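Local structure of proline iminopeptidase (Streptomyces halstedii, 3WMR) at residues 96-101 and 227-232; 128-133 and 243-248; 155-160 and 270-275; 249-254 and 274-279. The protein is an alpha/beta-hydrolase amidohydrolase that acts on polyketide substrates and is probably able to release N-terminal proline from peptides. All blocks are in the same frame, centred on the assembly; numbering follows the deposited sequence.

Contact 1. Residues 96-101 and 227-232; sequences DFWTVQ and YTTMNG
Met230 does most of the touching here, and the touching is apolar. From the end of helix 225-230 its side chain runs alongside Trp98, with SD 3.8 Å from Trp98 CB. The bend at its last torsion (chi3 75°) turns the methyl group against the Trp98 carbonyl oxygen, so that Met230 CE comes to 3.2 Å from Trp98 O. The same methyl lies 4.0 Å from Thr99 C and just beyond van der Waals distance of Val100 N, so it sits against the backbone where helix 100-113 is about to begin. Thr229 adds a smaller contact: its CG2, anti to the backbone N, approaches the pyrrole end of the indole at Trp98 CD1 (4.0 Å), the two side chains crossing at about a right angle.

The indole itself is held by its own neighbours. Phe97 turns an edge toward it and puts CD1 3.6 Å above the centre of one face, while Trp98 NE1 donates to Lys93 O.

Polar groups point to partners beside the contact. Thr229 OG1 bonds to Thr225 O in its own helix, and Thr99 is the N-cap of helix 100-113, its OG1 taking the N-H of Leu102. With the hydroxyls and the indole N-H spent locally, what joins the two segments is shape: a bent methionine packed against a tryptophan whose N-H is held by Lys93 O, and against a helix start.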
loop_
_atom_site.group_PDB
_atom_site.type_symbol
_atom_site.label_atom_id
_atom_site.label_comp_id
_atom_site.label_asym_id
_atom_site.label_seq_id
_atom_site.Cartn_x
_atom_site.Cartn_y
_atom_site.Cartn_z
ATOM N N ASP A 96 -15.767 2.371 14.137
ATOM C CA ASP A 96 -16.847 2.506 13.155
ATOM C C ASP A 96 -16.700 3.730 12.236
ATOM O O ASP A 96 -17.453 3.862 11.268
ATOM C CB ASP A 96 -18.244 2.451 13.819
ATOM C CG ASP A 96 -18.446 3.507 14.892
ATOM O OD1 ASP A 96 -17.707 4.511 14.924
ATOM O OD2 ASP A 96 -19.373 3.331 15.708
ATOM N N PHE A 97 -15.737 4.605 12.538
ATOM C CA PHE A 97 -15.396 5.738 11.671
ATOM C C PHE A 97 -14.377 5.371 10.587
ATOM O O PHE A 97 -14.408 5.940 9.498
ATOM C CB PHE A 97 -14.834 6.899 12.491
ATOM C CG PHE A 97 -14.451 8.100 11.669
ATOM C CD1 PHE A 97 -13.127 8.307 11.290
ATOM C CD2 PHE A 97 -15.411 9.026 11.267
ATOM C CE1 PHE A 97 -12.770 9.408 10.527
ATOM C CE2 PHE A 97 -15.059 10.131 10.511
ATOM C CZ PHE A 97 -13.735 10.322 10.142
ATOM N N TRP A 98 -13.471 4.446 10.899
ATOM C CA TRP A 98 -12.390 4.094 9.988
ATOM C C TRP A 98 -12.817 2.942 9.091
ATOM O O TRP A 98 -12.627 1.766 9.418
ATOM C CB TRP A 98 -11.119 3.754 10.772
ATOM C CG TRP A 98 -10.620 4.915 11.580
ATOM C CD1 TRP A 98 -10.589 5.015 12.947
ATOM C CD2 TRP A 98 -10.108 6.155 11.080
ATOM N NE1 TRP A 98 -10.079 6.234 13.323
ATOM C CE2 TRP A 98 -9.772 6.952 12.198
ATOM C CE3 TRP A 98 -9.887 6.665 9.798
ATOM C CZ2 TRP A 98 -9.226 8.233 12.068
ATOM C CZ3 TRP A 98 -9.346 7.943 9.673
ATOM C CH2 TRP A 98 -9.024 8.708 10.799
ATOM N N THR A 99 -13.394 3.295 7.951
ATOM C CA THR A 99 -13.967 2.327 7.045
ATOM C C THR A 99 -13.302 2.416 5.684
ATOM O O THR A 99 -12.665 3.416 5.352
ATOM C CB THR A 99 -15.455 2.624 6.834
ATOM O OG1 THR A 99 -15.580 3.955 6.315
ATOM C CG2 THR A 99 -16.203 2.515 8.159
ATOM N N VAL A 100 -13.461 1.354 4.909
ATOM C CA VAL A 100 -13.041 1.353 3.525
ATOM C C VAL A 100 -13.789 2.447 2.739
ATOM O O VAL A 100 -13.200 3.119 1.902
ATOM C CB VAL A 100 -13.275 -0.032 2.875
ATOM C CG1 VAL A 100 -12.831 -0.028 1.416
ATOM C CG2 VAL A 100 -12.566 -1.122 3.670
ATOM N N GLN A 101 -15.087 2.623 3.005
ATOM C CA GLN A 101 -15.879 3.639 2.301
ATOM C C GLN A 101 -15.294 5.033 2.486
ATOM O O GLN A 101 -15.240 5.823 1.550
ATOM C CB GLN A 101 -17.339 3.638 2.777
ATOM C CG GLN A 101 -18.212 4.622 1.998
ATOM C CD GLN A 101 -18.284 4.301 0.508
ATOM O OE1 GLN A 101 -18.038 5.166 -0.352
ATOM N NE2 GLN A 101 -18.638 3.050 0.189
ATOM N N TYR A 227 -3.737 2.674 11.673
ATOM C CA TYR A 227 -3.055 1.385 11.496
ATOM C C TYR A 227 -3.453 0.354 12.559
ATOM O O TYR A 227 -3.730 -0.798 12.224
ATOM C CB TYR A 227 -1.529 1.597 11.496
ATOM C CG TYR A 227 -0.688 0.408 11.082
ATOM C CD1 TYR A 227 -0.434 0.138 9.740
ATOM C CD2 TYR A 227 -0.079 -0.409 12.029
ATOM C CE1 TYR A 227 0.364 -0.932 9.360
ATOM C CE2 TYR A 227 0.712 -1.483 11.649
ATOM C CZ TYR A 227 0.926 -1.739 10.315
ATOM O OH TYR A 227 1.705 -2.796 9.934
ATOM N N THR A 228 -3.466 0.763 13.834
ATOM C CA THR A 228 -3.799 -0.161 14.921
ATOM C C THR A 228 -5.302 -0.491 14.909
ATOM O O THR A 228 -5.676 -1.625 15.182
ATOM C CB THR A 228 -3.316 0.329 16.313
ATOM O OG1 THR A 228 -3.965 1.557 16.677
ATOM C CG2 THR A 228 -1.766 0.521 16.339
ATOM N N THR A 229 -6.145 0.472 14.535
ATOM C CA THR A 229 -7.578 0.213 14.413
ATOM C C THR A 229 -7.886 -0.778 13.301
ATOM O O THR A 229 -8.527 -1.801 13.540
ATOM C CB THR A 229 -8.383 1.503 14.175
ATOM O OG1 THR A 229 -8.181 2.389 15.273
ATOM C CG2 THR A 229 -9.886 1.194 14.063
ATOM N N MET A 230 -7.391 -0.502 12.096
ATOM C CA MET A 230 -7.810 -1.270 10.924
ATOM C C MET A 230 -6.957 -2.506 10.670
ATOM O O MET A 230 -7.477 -3.540 10.253
ATOM C CB MET A 230 -7.847 -0.368 9.688
ATOM C CG MET A 230 -8.745 0.856 9.861
ATOM S SD MET A 230 -9.086 1.744 8.326
ATOM C CE MET A 230 -10.266 0.626 7.550
ATOM N N ASN A 231 -5.651 -2.410 10.936
ATOM C CA ASN A 231 -4.731 -3.510 10.673
ATOM C C ASN A 231 -4.301 -4.313 11.907
ATOM O O ASN A 231 -4.567 -5.507 11.987
ATOM C CB ASN A 231 -3.483 -3.003 9.927
ATOM C CG ASN A 231 -2.436 -4.088 9.741
ATOM O OD1 ASN A 231 -1.497 -4.239 10.555
ATOM N ND2 ASN A 231 -2.603 -4.870 8.711
ATOM N N GLY A 232 -3.612 -3.670 12.850
ATOM C CA GLY A 232 -3.006 -4.368 13.961
ATOM C C GLY A 232 -1.668 -3.713 14.271
ATOM O O GLY A 232 -1.303 -2.754 13.618
#

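Contact 2. Residues 128-133 and 243-248; sequences GGMLGS and RDWSVE. With P4G (1-ethoxy-2-(2-ethoxyethoxy)ethane), chain E.
Met130 and Trp245 lie side by side, pointing opposite ways. Met130 CB lies 3.6 Å from Trp245 CZ3, at the benzene end of the indole. The methionine is extended as far as SD and then bends (chi3 84°), which brings CE back to 3.7 Å from Trp245 CE3. SD itself is 4.9 Å from the centroid of the six-membered ring and 58° off its normal, an oblique Met-aromatic contact. Val247 CG1 sits 3.4 Å above the plane of the same indole, offset toward its rim, and also meets Met130 O at 3.8 Å.

At the pyrrole edge, Trp245 NE1 makes a weak hydrogen bond to O2 of the bound P4G, 3.3 Å long and close to the ring plane.

Further out, the loop is fixed by a backbone bond from Val247 to Ala153, and by an ST turn in which Ser246 OG accepts from Glu248 N. On the helix, Ser133 OG folds back onto Gly129 O, which Ser133 N also uses.

The indole's benzene end thus packs on the helix that follows the predicted nucleophile, while its N-H faces an ether oxygen of P4G, in a pocket that Thr241 and Ser246 also line; the hydrophobic tunnel described for polyketide substrates may run nearby.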
loop_
_atom_site.group_PDB
_atom_site.type_symbol
_atom_site.label_atom_id
_atom_site.label_comp_id
_atom_site.label_asym_id
_atom_site.label_seq_id
_atom_site.Cartn_x
_atom_site.Cartn_y
_atom_site.Cartn_z
ATOM N N GLY A 128 -3.259 -0.213 -0.031
ATOM C CA GLY A 128 -3.565 0.672 -1.141
ATOM C C GLY A 128 -3.930 -0.051 -2.426
ATOM O O GLY A 128 -4.717 0.455 -3.226
ATOM N N GLY A 129 -3.357 -1.232 -2.628
ATOM C CA GLY A 129 -3.696 -2.071 -3.763
ATOM C C GLY A 129 -5.090 -2.664 -3.599
ATOM O O GLY A 129 -5.776 -2.923 -4.590
ATOM N N MET A 130 -5.494 -2.895 -2.354
ATOM C CA MET A 130 -6.843 -3.411 -2.061
ATOM C C MET A 130 -7.888 -2.317 -2.269
ATOM O O MET A 130 -8.961 -2.559 -2.870
ATOM C CB MET A 130 -6.928 -3.989 -0.636
ATOM C CG MET A 130 -5.942 -5.120 -0.372
ATOM S SD MET A 130 -6.036 -5.833 1.279
ATOM C CE MET A 130 -7.367 -7.028 1.076
ATOM N N LEU A 131 -7.603 -1.139 -1.723
ATOM C CA LEU A 131 -8.385 0.080 -1.973
ATOM C C LEU A 131 -8.475 0.369 -3.474
ATOM O O LEU A 131 -9.566 0.582 -4.016
ATOM C CB LEU A 131 -7.776 1.279 -1.209
ATOM C CG LEU A 131 -8.463 2.648 -1.379
ATOM C CD1 LEU A 131 -9.887 2.601 -0.847
ATOM C CD2 LEU A 131 -7.685 3.761 -0.697
ATOM N N GLY A 132 -7.324 0.365 -4.158
ATOM C CA GLY A 132 -7.304 0.550 -5.614
ATOM C C GLY A 132 -8.215 -0.409 -6.362
ATOM O O GLY A 132 -8.876 -0.011 -7.324
ATOM N N SER A 133 -8.259 -1.670 -5.924
ATOM C CA SER A 133 -9.092 -2.684 -6.583
ATOM C C SER A 133 -10.575 -2.383 -6.397
ATOM O O SER A 133 -11.375 -2.533 -7.330
ATOM C CB SER A 133 -8.804 -4.072 -6.020
ATOM O OG SER A 133 -7.481 -4.460 -6.293
ATOM N N ARG A 243 -9.304 -7.608 9.497
ATOM C CA ARG A 243 -8.897 -8.999 9.699
ATOM C C ARG A 243 -9.550 -10.039 8.783
ATOM O O ARG A 243 -8.877 -10.963 8.312
ATOM C CB ARG A 243 -9.184 -9.367 11.160
ATOM C CG ARG A 243 -8.911 -10.799 11.531
ATOM C CD ARG A 243 -9.102 -10.977 13.021
ATOM N NE ARG A 243 -8.902 -12.373 13.404
ATOM C CZ ARG A 243 -7.723 -12.944 13.662
ATOM N NH1 ARG A 243 -6.571 -12.251 13.599
ATOM N NH2 ARG A 243 -7.702 -14.233 14.002
ATOM N N ASP A 244 -10.856 -9.912 8.558
ATOM C CA ASP A 244 -11.587 -10.875 7.728
ATOM C C ASP A 244 -11.841 -10.357 6.307
ATOM O O ASP A 244 -12.520 -11.002 5.511
ATOM C CB ASP A 244 -12.913 -11.246 8.424
ATOM C CG ASP A 244 -12.693 -12.093 9.682
ATOM O OD1 ASP A 244 -12.036 -13.154 9.578
ATOM O OD2 ASP A 244 -13.161 -11.710 10.780
ATOM N N TRP A 245 -11.284 -9.204 5.972
ATOM C CA TRP A 245 -11.690 -8.519 4.753
ATOM C C TRP A 245 -11.052 -9.086 3.471
ATOM O O TRP A 245 -9.846 -9.357 3.415
ATOM C CB TRP A 245 -11.382 -7.038 4.897
ATOM C CG TRP A 245 -11.872 -6.198 3.772
ATOM C CD1 TRP A 245 -13.152 -6.122 3.290
ATOM C CD2 TRP A 245 -11.094 -5.280 3.003
ATOM N NE1 TRP A 245 -13.214 -5.222 2.259
ATOM C CE2 TRP A 245 -11.962 -4.692 2.058
ATOM C CE3 TRP A 245 -9.742 -4.901 3.018
ATOM C CZ2 TRP A 245 -11.529 -3.743 1.142
ATOM C CZ3 TRP A 245 -9.308 -3.957 2.104
ATOM C CH2 TRP A 245 -10.198 -3.391 1.173
ATOM N N SER A 246 -11.885 -9.235 2.443
ATOM C CA SER A 246 -11.449 -9.710 1.132
ATOM C C SER A 246 -12.017 -8.821 0.031
ATOM O O SER A 246 -13.170 -8.381 0.126
ATOM C CB SER A 246 -11.930 -11.135 0.916
ATOM O OG SER A 246 -11.576 -11.594 -0.366
ATOM N N VAL A 247 -11.230 -8.565 -1.014
ATOM C CA VAL A 247 -11.736 -7.835 -2.204
ATOM C C VAL A 247 -12.067 -8.761 -3.393
ATOM O O VAL A 247 -12.438 -8.284 -4.475
ATOM C CB VAL A 247 -10.771 -6.702 -2.664
ATOM C CG1 VAL A 247 -10.569 -5.696 -1.537
ATOM C CG2 VAL A 247 -9.433 -7.254 -3.145
ATOM N N GLU A 248 -11.989 -10.074 -3.173
ATOM C CA GLU A 248 -12.117 -11.058 -4.238
ATOM C C GLU A 248 -13.430 -10.893 -5.024
ATOM O O GLU A 248 -13.459 -11.114 -6.232
ATOM C CB GLU A 248 -12.038 -12.472 -3.670
ATOM C CG GLU A 248 -10.680 -12.869 -3.100
ATOM C CD GLU A 248 -10.771 -14.089 -2.205
ATOM O OE1 GLU A 248 -11.243 -13.964 -1.060
ATOM O OE2 GLU A 248 -10.383 -15.185 -2.646
HETATM C C8 P4G E . -14.163 -5.483 7.090
HETATM C C7 P4G E . -15.311 -5.362 6.112
HETATM O O4 P4G E . -15.407 -4.039 5.556
HETATM C C6 P4G E . -16.546 -3.887 4.692
HETATM C C5 P4G E . -16.447 -2.644 3.801
HETATM O O3 P4G E . -16.121 -3.016 2.460
HETATM C C4 P4G E . -16.497 -2.074 1.454
HETATM C C3 P4G E . -15.877 -2.480 0.111
HETATM O O2 P4G E . -15.390 -3.836 0.136
HETATM C C2 P4G E . -15.690 -4.586 -1.047
HETATM C C1 P4G E . -15.171 -6.002 -0.901
#

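Contact 3. Residues 155-160 and 270-275; sequences MKIWLQ and PATVKP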
loop_
_atom_site.group_PDB
_atom_site.type_symbol
_atom_site.label_atom_id
_atom_site.label_comp_id
_atom_site.label_asym_id
_atom_site.label_seq_id
_atom_site.Cartn_x
_atom_site.Cartn_y
_atom_site.Cartn_z
ATOM N N MET A 155 -7.368 -10.627 3.368
ATOM C CA MET A 155 -6.673 -10.696 4.656
ATOM C C MET A 155 -6.792 -12.070 5.316
ATOM O O MET A 155 -5.969 -12.421 6.169
ATOM C CB MET A 155 -7.159 -9.587 5.590
ATOM C CG MET A 155 -6.922 -8.188 5.036
ATOM S SD MET A 155 -5.279 -7.882 4.340
ATOM C CE MET A 155 -4.225 -7.912 5.821
ATOM N N LYS A 156 -7.787 -12.870 4.912
ATOM C CA LYS A 156 -7.867 -14.251 5.392
ATOM C C LYS A 156 -6.722 -15.088 4.869
ATOM O O LYS A 156 -6.052 -15.797 5.642
ATOM C CB LYS A 156 -9.185 -14.919 4.969
ATOM C CG LYS A 156 -10.387 -14.370 5.683
ATOM C CD LYS A 156 -11.642 -15.180 5.348
ATOM C CE LYS A 156 -12.880 -14.501 5.902
ATOM N NZ LYS A 156 -12.845 -14.433 7.399
ATOM N N ILE A 157 -6.498 -15.018 3.557
ATOM C CA ILE A 157 -5.385 -15.719 2.951
ATOM C C ILE A 157 -4.072 -15.134 3.510
ATOM O O ILE A 157 -3.132 -15.874 3.779
ATOM C CB ILE A 157 -5.398 -15.615 1.412
ATOM C CG1 ILE A 157 -6.665 -16.259 0.825
ATOM C CG2 ILE A 157 -4.177 -16.302 0.829
ATOM C CD1 ILE A 157 -6.867 -15.984 -0.650
ATOM N N TRP A 158 -4.031 -13.815 3.696
ATOM C CA TRP A 158 -2.860 -13.160 4.313
ATOM C C TRP A 158 -2.519 -13.837 5.632
ATOM O O TRP A 158 -1.412 -14.315 5.792
ATOM C CB TRP A 158 -3.137 -11.667 4.518
ATOM C CG TRP A 158 -1.985 -10.842 5.107
ATOM C CD1 TRP A 158 -1.779 -10.571 6.416
ATOM C CD2 TRP A 158 -0.965 -10.132 4.385
ATOM N NE1 TRP A 158 -0.700 -9.749 6.569
ATOM C CE2 TRP A 158 -0.155 -9.490 5.340
ATOM C CE3 TRP A 158 -0.638 -10.006 3.033
ATOM C CZ2 TRP A 158 0.948 -8.713 4.986
ATOM C CZ3 TRP A 158 0.469 -9.228 2.676
ATOM C CH2 TRP A 158 1.243 -8.593 3.646
ATOM N N LEU A 159 -3.485 -13.931 6.551
ATOM C CA LEU A 159 -3.225 -14.529 7.853
ATOM C C LEU A 159 -2.809 -16.001 7.783
ATOM O O LEU A 159 -1.974 -16.426 8.570
ATOM C CB LEU A 159 -4.396 -14.327 8.824
ATOM C CG LEU A 159 -4.405 -12.948 9.486
ATOM C CD1 LEU A 159 -5.700 -12.726 10.251
ATOM C CD2 LEU A 159 -3.185 -12.781 10.395
ATOM N N GLN A 160 -3.361 -16.773 6.851
ATOM C CA GLN A 160 -2.877 -18.151 6.638
ATOM C C GLN A 160 -1.414 -18.179 6.200
ATOM O O GLN A 160 -0.591 -18.981 6.691
ATOM C CB GLN A 160 -3.758 -18.869 5.611
ATOM C CG GLN A 160 -5.138 -19.127 6.168
ATOM C CD GLN A 160 -6.188 -19.513 5.144
ATOM O OE1 GLN A 160 -6.050 -19.276 3.947
ATOM N NE2 GLN A 160 -7.266 -20.113 5.634
ATOM N N PRO A 270 2.835 -15.398 -3.332
ATOM C CA PRO A 270 2.107 -15.834 -4.519
ATOM C C PRO A 270 0.690 -16.307 -4.216
ATOM O O PRO A 270 -0.230 -16.003 -4.979
ATOM C CB PRO A 270 2.976 -16.956 -5.057
ATOM C CG PRO A 270 4.357 -16.476 -4.756
ATOM C CD PRO A 270 4.250 -15.821 -3.398
ATOM N N ALA A 271 0.508 -17.002 -3.097
ATOM C CA ALA A 271 -0.831 -17.419 -2.663
ATOM C C ALA A 271 -1.788 -16.256 -2.358
ATOM O O ALA A 271 -2.995 -16.358 -2.609
ATOM C CB ALA A 271 -0.734 -18.345 -1.453
ATOM N N THR A 272 -1.271 -15.169 -1.801
ATOM C CA THR A 272 -2.135 -14.030 -1.413
ATOM C C THR A 272 -2.634 -13.271 -2.633
ATOM O O THR A 272 -3.718 -12.714 -2.609
ATOM C CB THR A 272 -1.441 -13.001 -0.487
ATOM O OG1 THR A 272 -0.343 -12.386 -1.168
ATOM C CG2 THR A 272 -0.958 -13.641 0.798
ATOM N N VAL A 273 -1.840 -13.267 -3.708
ATOM C CA VAL A 273 -2.210 -12.550 -4.927
ATOM C C VAL A 273 -2.883 -13.431 -5.989
ATOM O O VAL A 273 -3.323 -12.931 -7.009
ATOM C CB VAL A 273 -1.002 -11.817 -5.552
ATOM C CG1 VAL A 273 -0.377 -10.867 -4.550
ATOM C CG2 VAL A 273 0.036 -12.788 -6.091
ATOM N N LYS A 274 -2.992 -14.730 -5.743
ATOM C CA LYS A 274 -3.561 -15.650 -6.728
ATOM C C LYS A 274 -4.984 -15.286 -7.181
ATOM O O LYS A 274 -5.288 -15.391 -8.374
ATOM C CB LYS A 274 -3.513 -17.100 -6.214
ATOM C CG LYS A 274 -3.713 -18.145 -7.302
ATOM C CD LYS A 274 -3.068 -19.470 -6.903
ATOM C CE LYS A 274 -3.194 -20.525 -7.994
ATOM N NZ LYS A 274 -4.612 -20.725 -8.407
ATOM N N PRO A 275 -5.852 -14.842 -6.250
ATOM C CA PRO A 275 -7.161 -14.416 -6.717
ATOM C C PRO A 275 -7.121 -13.277 -7.764
ATOM O O PRO A 275 -7.989 -13.245 -8.618
ATOM C CB PRO A 275 -7.862 -13.976 -5.427
ATOM C CG PRO A 275 -7.196 -14.762 -4.358
ATOM C CD PRO A 275 -5.755 -14.762 -4.778
#
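Ile157 projects from one of a pair of nearly antiparallel helices (165° between axes, 9.0 Å at closest approach) that joins the inserted cap of this alpha/beta hydrolase to helix 270-279 of its core. From CB, aimed at the opposite helix, the side chain forks. The CG2 branch, anti to the backbone N, drops onto the backbone of the first turn, 3.6 Å from Ala271 O and 3.8 Å from Thr272 CA. The other branch runs through CG1 and stays extended (chi2 170°), carrying CD1 one turn further along to the proline ring of Pro275.

Thr272 answers from its side: its methyl fits beside the next residue of the cap helix, CG2 lying 4.0 Å from Trp158 CA and slightly farther from CE3 of the indole. The Thr272 hydroxyl turns back to Thr269 O, three residues earlier, and Trp158 NE1 is taken by Glu235 O. At the far end of Ile157, CD1 and Pro275 CG meet at 3.9 Å.

Contact 4. Residues 249-254 and 274-279; sequences DCLPDI and KPFLDL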
loop_
_atom_site.group_PDB
_atom_site.type_symbol
_atom_site.label_atom_id
_atom_site.label_comp_id
_atom_site.label_asym_id
_atom_site.label_seq_id
_atom_site.Cartn_x
_atom_site.Cartn_y
_atom_site.Cartn_z
ATOM N N ASP A 249 -14.498 -10.492 -4.340
ATOM C CA ASP A 249 -15.825 -10.413 -4.966
ATOM C C ASP A 249 -15.973 -9.285 -5.976
ATOM O O ASP A 249 -16.814 -9.364 -6.862
ATOM C CB ASP A 249 -16.915 -10.290 -3.900
ATOM C CG ASP A 249 -17.138 -11.596 -3.141
ATOM O OD1 ASP A 249 -16.772 -12.687 -3.653
ATOM O OD2 ASP A 249 -17.692 -11.535 -2.022
ATOM N N CYS A 250 -15.157 -8.248 -5.868
ATOM C CA CYS A 250 -15.217 -7.159 -6.834
ATOM C C CYS A 250 -14.226 -7.318 -8.004
ATOM O O CYS A 250 -14.365 -6.634 -9.011
ATOM C CB CYS A 250 -15.028 -5.833 -6.128
ATOM S SG CYS A 250 -13.298 -5.491 -5.790
ATOM N N LEU A 251 -13.282 -8.254 -7.897
ATOM C CA LEU A 251 -12.202 -8.389 -8.877
ATOM C C LEU A 251 -12.646 -8.714 -10.301
ATOM O O LEU A 251 -12.045 -8.205 -11.250
ATOM C CB LEU A 251 -11.124 -9.400 -8.412
ATOM C CG LEU A 251 -10.396 -9.101 -7.088
ATOM C CD1 LEU A 251 -9.341 -10.150 -6.759
ATOM C CD2 LEU A 251 -9.770 -7.723 -7.070
ATOM N N PRO A 252 -13.710 -9.535 -10.467
ATOM C CA PRO A 252 -14.160 -9.788 -11.832
ATOM C C PRO A 252 -14.657 -8.543 -12.557
ATOM O O PRO A 252 -14.732 -8.568 -13.775
ATOM C CB PRO A 252 -15.324 -10.805 -11.653
ATOM C CG PRO A 252 -15.062 -11.444 -10.331
ATOM C CD PRO A 252 -14.450 -10.356 -9.484
ATOM N N ASP A 253 -14.991 -7.476 -11.829
ATOM C CA ASP A 253 -15.552 -6.262 -12.433
ATOM C C ASP A 253 -14.501 -5.260 -12.922
ATOM O O ASP A 253 -14.837 -4.248 -13.556
ATOM C CB ASP A 253 -16.488 -5.565 -11.443
ATOM C CG ASP A 253 -17.779 -6.363 -11.176
ATOM O OD1 ASP A 253 -18.165 -7.240 -11.980
ATOM O OD2 ASP A 253 -18.404 -6.108 -10.135
ATOM N N ILE A 254 -13.234 -5.517 -12.610
ATOM C CA ILE A 254 -12.140 -4.629 -13.033
ATOM C C ILE A 254 -11.899 -4.804 -14.530
ATOM O O ILE A 254 -11.531 -5.899 -14.981
ATOM C CB ILE A 254 -10.852 -4.899 -12.224
ATOM C CG1 ILE A 254 -11.070 -4.530 -10.752
ATOM C CG2 ILE A 254 -9.685 -4.107 -12.789
ATOM C CD1 ILE A 254 -10.007 -5.046 -9.804
ATOM N N LYS A 274 -2.992 -14.730 -5.743
ATOM C CA LYS A 274 -3.561 -15.650 -6.728
ATOM C C LYS A 274 -4.984 -15.286 -7.181
ATOM O O LYS A 274 -5.288 -15.391 -8.374
ATOM C CB LYS A 274 -3.513 -17.100 -6.214
ATOM C CG LYS A 274 -3.713 -18.145 -7.302
ATOM C CD LYS A 274 -3.068 -19.470 -6.903
ATOM C CE LYS A 274 -3.194 -20.525 -7.994
ATOM N NZ LYS A 274 -4.612 -20.725 -8.407
ATOM N N PRO A 275 -5.852 -14.842 -6.250
ATOM C CA PRO A 275 -7.161 -14.416 -6.717
ATOM C C PRO A 275 -7.121 -13.277 -7.764
ATOM O O PRO A 275 -7.989 -13.245 -8.618
ATOM C CB PRO A 275 -7.862 -13.976 -5.427
ATOM C CG PRO A 275 -7.196 -14.762 -4.358
ATOM C CD PRO A 275 -5.755 -14.762 -4.778
ATOM N N PHE A 276 -6.133 -12.358 -7.712
ATOM C CA PHE A 276 -6.022 -11.328 -8.763
ATOM C C PHE A 276 -5.776 -12.000 -10.111
ATOM O O PHE A 276 -6.407 -11.667 -11.114
ATOM C CB PHE A 276 -4.889 -10.335 -8.508
ATOM C CG PHE A 276 -5.116 -9.416 -7.349
ATOM C CD1 PHE A 276 -6.019 -8.378 -7.441
ATOM C CD2 PHE A 276 -4.355 -9.537 -6.198
ATOM C CE1 PHE A 276 -6.212 -7.517 -6.381
ATOM C CE2 PHE A 276 -4.539 -8.678 -5.130
ATOM C CZ PHE A 276 -5.457 -7.658 -5.223
ATOM N N LEU A 277 -4.865 -12.967 -10.119
ATOM C CA LEU A 277 -4.511 -13.684 -11.340
ATOM C C LEU A 277 -5.663 -14.525 -11.907
ATOM O O LEU A 277 -5.746 -14.677 -13.115
ATOM C CB LEU A 277 -3.307 -14.586 -11.104
ATOM C CG LEU A 277 -2.070 -13.877 -10.562
ATOM C CD1 LEU A 277 -0.944 -14.870 -10.370
ATOM C CD2 LEU A 277 -1.671 -12.737 -11.484
ATOM N N ASP A 278 -6.540 -15.046 -11.053
ATOM C CA ASP A 278 -7.660 -15.909 -11.507
ATOM C C ASP A 278 -8.950 -15.149 -11.812
ATOM O O ASP A 278 -9.827 -15.655 -12.532
ATOM C CB ASP A 278 -7.970 -16.988 -10.456
ATOM C CG ASP A 278 -6.782 -17.926 -10.184
ATOM O OD1 ASP A 278 -5.964 -18.173 -11.086
ATOM O OD2 ASP A 278 -6.679 -18.431 -9.049
ATOM N N LEU A 279 -9.108 -13.960 -11.247
ATOM C CA LEU A 279 -10.392 -13.263 -11.330
ATOM C C LEU A 279 -10.398 -11.985 -12.151
ATOM O O LEU A 279 -11.425 -11.630 -12.715
ATOM C CB LEU A 279 -10.878 -12.949 -9.928
ATOM C CG LEU A 279 -11.147 -14.165 -9.047
ATOM C CD1 LEU A 279 -11.398 -13.703 -7.624
ATOM C CD2 LEU A 279 -12.325 -14.988 -9.592
#
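The short 3-10 turn 251-253 lies against the last turn of helix 270-279, so close that Pro252 CA and Leu279 CA are 5.2 Å apart and Pro252 CA points a C-H at Leu279 O (3.4 Å, 153° at the hydrogen).

Leu251 carries most of the side-chain contact. Its CB packs on Leu279 CB at 3.9 Å, and its two methyls reach on to the ring of Phe276, which leans over from the neighbouring turn. CD2 comes obliquely to Phe276 CE1 (3.6 Å), and CD1 touches Phe276 CD1 (3.8 Å) and also the carbonyl of Pro275, 3.9 Å from its O. Pro252 rests on Leu279 at the outer margin. Behind this apolar patch, Ser133 of helix 127-137 touches both Leu251 and Phe276.

On the side of the helix turned from the contact, Lys274 NZ and Asp278 OD2 form a salt bridge one turn apart. The packing joins the lead-in to strand 258-263 to the helix of the beta-alpha-beta crossover between that strand and strand 283-288, a standard unit of the alpha/beta hydrolase core.

In the fold
The loop 243-254 runs through the set. Trp245 of contact 2 meets contact 1 through Val100 CG2, 3.8 Å from Trp245 CZ2, and the P4G molecule lies beside both residues. Toward contact 3 the link is polar: Asp244 OD1 forms a salt bridge with Lys156 NZ at 2.7 Å, and Trp245 O makes a probable hydrogen bond with Met155 N (2.8 Å). Toward contact 4, Glu248 O lies 3.6 Å from Leu279 CD1 and Ser133 OG 3.3 Å from Phe276 CE1. Contacts 3 and 4 share Lys274 and Pro275. Among the predicted catalytic residues, His293 is about 4 Å from the side chain of Trp158 (contact 3), and Ser126 about 7 Å from that of Met130 (contact 2).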